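PDB 4EGU: histidine triad (HIT) protein from Clostridium difficile, which binds zinc and guanosine monophosphate and, as a member of the HIT family, probably hydrolyses or transfers nucleotides through a histidine nucleophile. Local coordinates for residues A[44-50]-A[96-102]. Residues are numbered along the deposited sequence; the frame is centred on the assembly and turned at random.
With ZN (zinc ion), chain D; K (potassium ion), chain E; 5GP (guanosine-5'-monophosphate), chain C.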
loop_
_atom_site.group_PDB
_atom_site.type_symbol
_atom_site.label_atom_id
_atom_site.label_comp_id
_atom_site.label_asym_id
_atom_site.label_seq_id
_atom_site.Cartn_x
_atom_site.Cartn_y
_atom_site.Cartn_z
ATOM N N VAL A 44 8.939 -8.048 1.957
ATOM C CA VAL A 44 8.429 -9.218 1.220
ATOM C C VAL A 44 8.128 -10.376 2.149
ATOM O O VAL A 44 8.860 -10.603 3.126
ATOM C CB VAL A 44 9.369 -9.755 0.131
ATOM C CG1 VAL A 44 9.835 -8.624 -0.737
ATOM C CG2 VAL A 44 10.568 -10.513 0.728
ATOM N N PRO A 45 7.070 -11.135 1.842
ATOM C CA PRO A 45 6.919 -12.407 2.526
ATOM C C PRO A 45 8.003 -13.345 2.043
ATOM O O PRO A 45 8.420 -13.296 0.893
ATOM C CB PRO A 45 5.541 -12.902 2.063
ATOM C CG PRO A 45 5.375 -12.296 0.720
ATOM C CD PRO A 45 6.109 -11.005 0.732
ATOM N N LYS A 46 8.427 -14.242 2.910
ATOM C CA LYS A 46 9.301 -15.326 2.488
ATOM C C LYS A 46 8.565 -16.291 1.550
ATOM O O LYS A 46 9.162 -16.807 0.609
ATOM C CB LYS A 46 9.877 -16.042 3.711
ATOM C CG LYS A 46 10.863 -15.165 4.457
ATOM C CD LYS A 46 11.436 -15.826 5.703
ATOM C CE LYS A 46 12.604 -15.008 6.228
ATOM N NZ LYS A 46 13.204 -15.609 7.429
ATOM N N LYS A 47 7.276 -16.518 1.801
ATOM C CA LYS A 47 6.429 -17.302 0.904
ATOM C C LYS A 47 6.226 -16.535 -0.402
ATOM O O LYS A 47 5.987 -15.329 -0.397
ATOM C CB LYS A 47 5.066 -17.582 1.551
ATOM C CG LYS A 47 4.083 -18.318 0.652
ATOM C CD LYS A 47 2.807 -18.742 1.399
ATOM C CE LYS A 47 1.765 -19.379 0.477
ATOM N NZ LYS A 47 2.251 -20.645 -0.104
ATOM N N HIS A 48 6.314 -17.227 -1.526
ATOM C CA HIS A 48 6.077 -16.621 -2.831
ATOM C C HIS A 48 4.591 -16.556 -3.179
ATOM O O HIS A 48 3.899 -17.573 -3.254
ATOM C CB HIS A 48 6.802 -17.442 -3.909
ATOM C CG HIS A 48 6.657 -16.874 -5.277
ATOM N ND1 HIS A 48 7.638 -16.123 -5.896
ATOM C CD2 HIS A 48 5.606 -16.912 -6.127
ATOM C CE1 HIS A 48 7.193 -15.740 -7.079
ATOM N NE2 HIS A 48 5.963 -16.197 -7.238
ATOM N N TYR A 49 4.128 -15.336 -3.430
ATOM C CA TYR A 49 2.872 -15.048 -4.107
ATOM C C TYR A 49 3.232 -14.208 -5.321
ATOM O O TYR A 49 4.063 -13.302 -5.210
ATOM C CB TYR A 49 1.925 -14.215 -3.232
ATOM C CG TYR A 49 1.424 -14.876 -2.011
ATOM C CD1 TYR A 49 0.305 -15.708 -2.081
ATOM C CD2 TYR A 49 1.985 -14.604 -0.781
ATOM C CE1 TYR A 49 -0.215 -16.284 -0.961
ATOM C CE2 TYR A 49 1.476 -15.189 0.348
ATOM C CZ TYR A 49 0.373 -16.024 0.257
ATOM O OH TYR A 49 -0.130 -16.591 1.404
ATOM N N ASP A 50 2.618 -14.452 -6.476
ATOM C CA ASP A 50 3.021 -13.729 -7.662
ATOM C C ASP A 50 2.703 -12.223 -7.556
ATOM O O ASP A 50 3.411 -11.403 -8.116
ATOM C CB ASP A 50 2.312 -14.265 -8.920
ATOM C CG ASP A 50 2.722 -15.671 -9.327
ATOM O OD1 ASP A 50 3.761 -16.178 -8.891
ATOM O OD2 ASP A 50 1.978 -16.266 -10.142
ATOM N N GLN A 96 4.480 -3.557 -11.959
ATOM C CA GLN A 96 5.149 -4.641 -11.257
ATOM C C GLN A 96 6.095 -5.277 -12.243
ATOM O O GLN A 96 5.753 -5.571 -13.400
ATOM C CB GLN A 96 4.156 -5.695 -10.821
ATOM C CG GLN A 96 4.675 -6.697 -9.835
ATOM C CD GLN A 96 3.748 -7.917 -9.710
ATOM O OE1 GLN A 96 2.952 -8.239 -10.597
ATOM N NE2 GLN A 96 3.964 -8.684 -8.663
ATOM N N GLU A 97 7.309 -5.466 -11.769
ATOM C CA GLU A 97 8.367 -6.115 -12.554
ATOM C C GLU A 97 8.748 -7.479 -11.923
ATOM O O GLU A 97 8.720 -8.519 -12.581
ATOM C CB GLU A 97 9.593 -5.187 -12.663
ATOM C CG GLU A 97 9.279 -3.804 -13.245
ATOM C CD GLU A 97 10.392 -2.798 -13.009
ATOM O OE1 GLU A 97 10.599 -2.367 -11.849
ATOM O OE2 GLU A 97 11.062 -2.450 -13.984
ATOM N N VAL A 98 9.098 -7.439 -10.648
ATOM C CA VAL A 98 9.426 -8.667 -9.909
ATOM C C VAL A 98 8.141 -9.259 -9.375
ATOM O O VAL A 98 7.449 -8.646 -8.555
ATOM C CB VAL A 98 10.399 -8.422 -8.766
ATOM C CG1 VAL A 98 10.672 -9.711 -8.017
ATOM C CG2 VAL A 98 11.710 -7.818 -9.292
ATOM N N LYS A 99 7.823 -10.453 -9.862
ATOM C CA LYS A 99 6.536 -11.086 -9.605
ATOM C C LYS A 99 6.611 -11.956 -8.343
ATOM O O LYS A 99 6.386 -13.174 -8.367
ATOM C CB LYS A 99 6.068 -11.864 -10.846
ATOM C CG LYS A 99 5.753 -10.961 -12.033
ATOM C CD LYS A 99 5.320 -11.781 -13.239
ATOM C CE LYS A 99 5.067 -10.914 -14.465
ATOM N NZ LYS A 99 4.658 -11.725 -15.653
ATOM N N HIS A 100 6.894 -11.277 -7.237
ATOM C CA HIS A 100 6.889 -11.841 -5.890
ATOM C C HIS A 100 6.371 -10.712 -5.010
ATOM O O HIS A 100 6.994 -9.649 -4.988
ATOM C CB HIS A 100 8.307 -12.258 -5.461
ATOM C CG HIS A 100 8.415 -12.821 -4.081
ATOM N ND1 HIS A 100 8.952 -14.076 -3.842
ATOM C CD2 HIS A 100 8.159 -12.265 -2.873
ATOM C CE1 HIS A 100 8.986 -14.267 -2.539
ATOM N NE2 HIS A 100 8.523 -13.184 -1.931
ATOM N N LEU A 101 5.255 -10.923 -4.305
ATOM C CA LEU A 101 4.629 -9.876 -3.496
ATOM C C LEU A 101 5.663 -9.052 -2.750
ATOM O O LEU A 101 6.485 -9.568 -1.983
ATOM C CB LEU A 101 3.668 -10.455 -2.461
ATOM C CG LEU A 101 2.812 -9.415 -1.725
ATOM C CD1 LEU A 101 1.705 -8.868 -2.641
ATOM C CD2 LEU A 101 2.255 -9.985 -0.464
ATOM N N HIS A 102 5.571 -7.745 -2.892
ATOM C CA HIS A 102 6.461 -6.839 -2.183
ATOM C C HIS A 102 5.810 -5.493 -2.027
ATOM O O HIS A 102 5.056 -5.052 -2.892
ATOM C CB HIS A 102 7.812 -6.673 -2.972
ATOM C CG HIS A 102 7.659 -6.141 -4.370
ATOM N ND1 HIS A 102 7.390 -6.981 -5.416
ATOM C CD2 HIS A 102 7.751 -4.894 -4.902
ATOM C CE1 HIS A 102 7.303 -6.282 -6.540
ATOM N NE2 HIS A 102 7.529 -5.013 -6.256
HETATM ZN ZN ZN D . 9.487 -15.537 -5.234
HETATM K K K E . 3.972 -7.326 -5.729
HETATM P P 5GP C . 8.701 -3.442 -8.935
HETATM O O1P 5GP C . 8.901 -2.385 -9.999
HETATM O O2P 5GP C . 8.598 -4.858 -9.429
HETATM O O3P 5GP C . 7.546 -3.107 -8.091
HETATM O "O5'" 5GP C . 9.873 -3.313 -7.899
HETATM C "C5'" 5GP C . 10.959 -4.208 -7.935
HETATM C "C4'" 5GP C . 12.142 -3.583 -7.290
HETATM O "O4'" 5GP C . 13.138 -4.589 -7.089
HETATM C "C3'" 5GP C . 12.800 -2.474 -8.113
HETATM O "O3'" 5GP C . 12.662 -1.220 -7.441
HETATM C "C2'" 5GP C . 14.287 -2.898 -8.186
HETATM O "O2'" 5GP C . 15.225 -1.854 -8.014
HETATM C "C1'" 5GP C . 14.389 -3.971 -7.092
HETATM N N9 5GP C . 15.383 -5.003 -7.343
HETATM C C8 5GP C . 15.462 -5.735 -8.471
HETATM N N7 5GP C . 16.459 -6.635 -8.366
HETATM C C5 5GP C . 17.002 -6.475 -7.142
HETATM C C6 5GP C . 18.049 -7.113 -6.495
HETATM O O6 5GP C . 18.736 -8.044 -7.016
HETATM N N1 5GP C . 18.297 -6.678 -5.249
HETATM C C2 5GP C . 17.598 -5.684 -4.641
HETATM N N2 5GP C . 17.959 -5.346 -3.394
HETATM N N3 5GP C . 16.587 -5.030 -5.234
HETATM C C4 5GP C . 16.304 -5.448 -6.488
HETATM O O HOH W 1 6.501 -15.222 -10.253
HETATM O O HOH W 2 4.795 -4.234 -5.606
HETATM O O HOH W 3 0.929 -7.006 -6.336
#
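The zinc site of this HIT domain joins the two segments through H48 and H100, whose ND1 atoms bind the metal at 2.0 Å and 2.1 Å respectively; C6 and C9 complete the Cys2His2 set. The two imidazoles stand with their planes perpendicular. Histidine suits both places because, with ND1 on zinc, NE2 remains to donate a hydrogen bond that fixes the ring's rotation. H100 NE2 donates its N-H to P45 O (2.8 Å), which lies in the ring plane, the bond being nearly straight (165°). H48 NE2 likewise donates in plane to D50 OD1 at 2.8 Å; aspartate suits this second shell because its carboxylate accepts the N-H and would probably make the imidazole a stronger zinc ligand. In H100 CG stands anti to the backbone N (chi1 179°), which lets the ring reach back to 44-50 although its CB bond points away. Further along the loop, L101 N donates to Y49 O (2.8 Å), and the L101 side chain crosses P45 at about a right angle, CB to CG 4.1 Å; both are apolar, as suits their packing against I66 of helix 61-77. The H102 ring turns away to the nucleotide: ND1 donates to H100 O, orienting the ring, while NE2 donates to phosphate O3P at 2.6 Å, and the backbone N atoms of E97 and V98 both grip O2P. Zinc thus ties the loop after strand 39-45 to the start of the predicted histidine triad motif, where H100 binds metal and H102 meets phosphate, as in HIT proteins with a Cys2His2 zinc site.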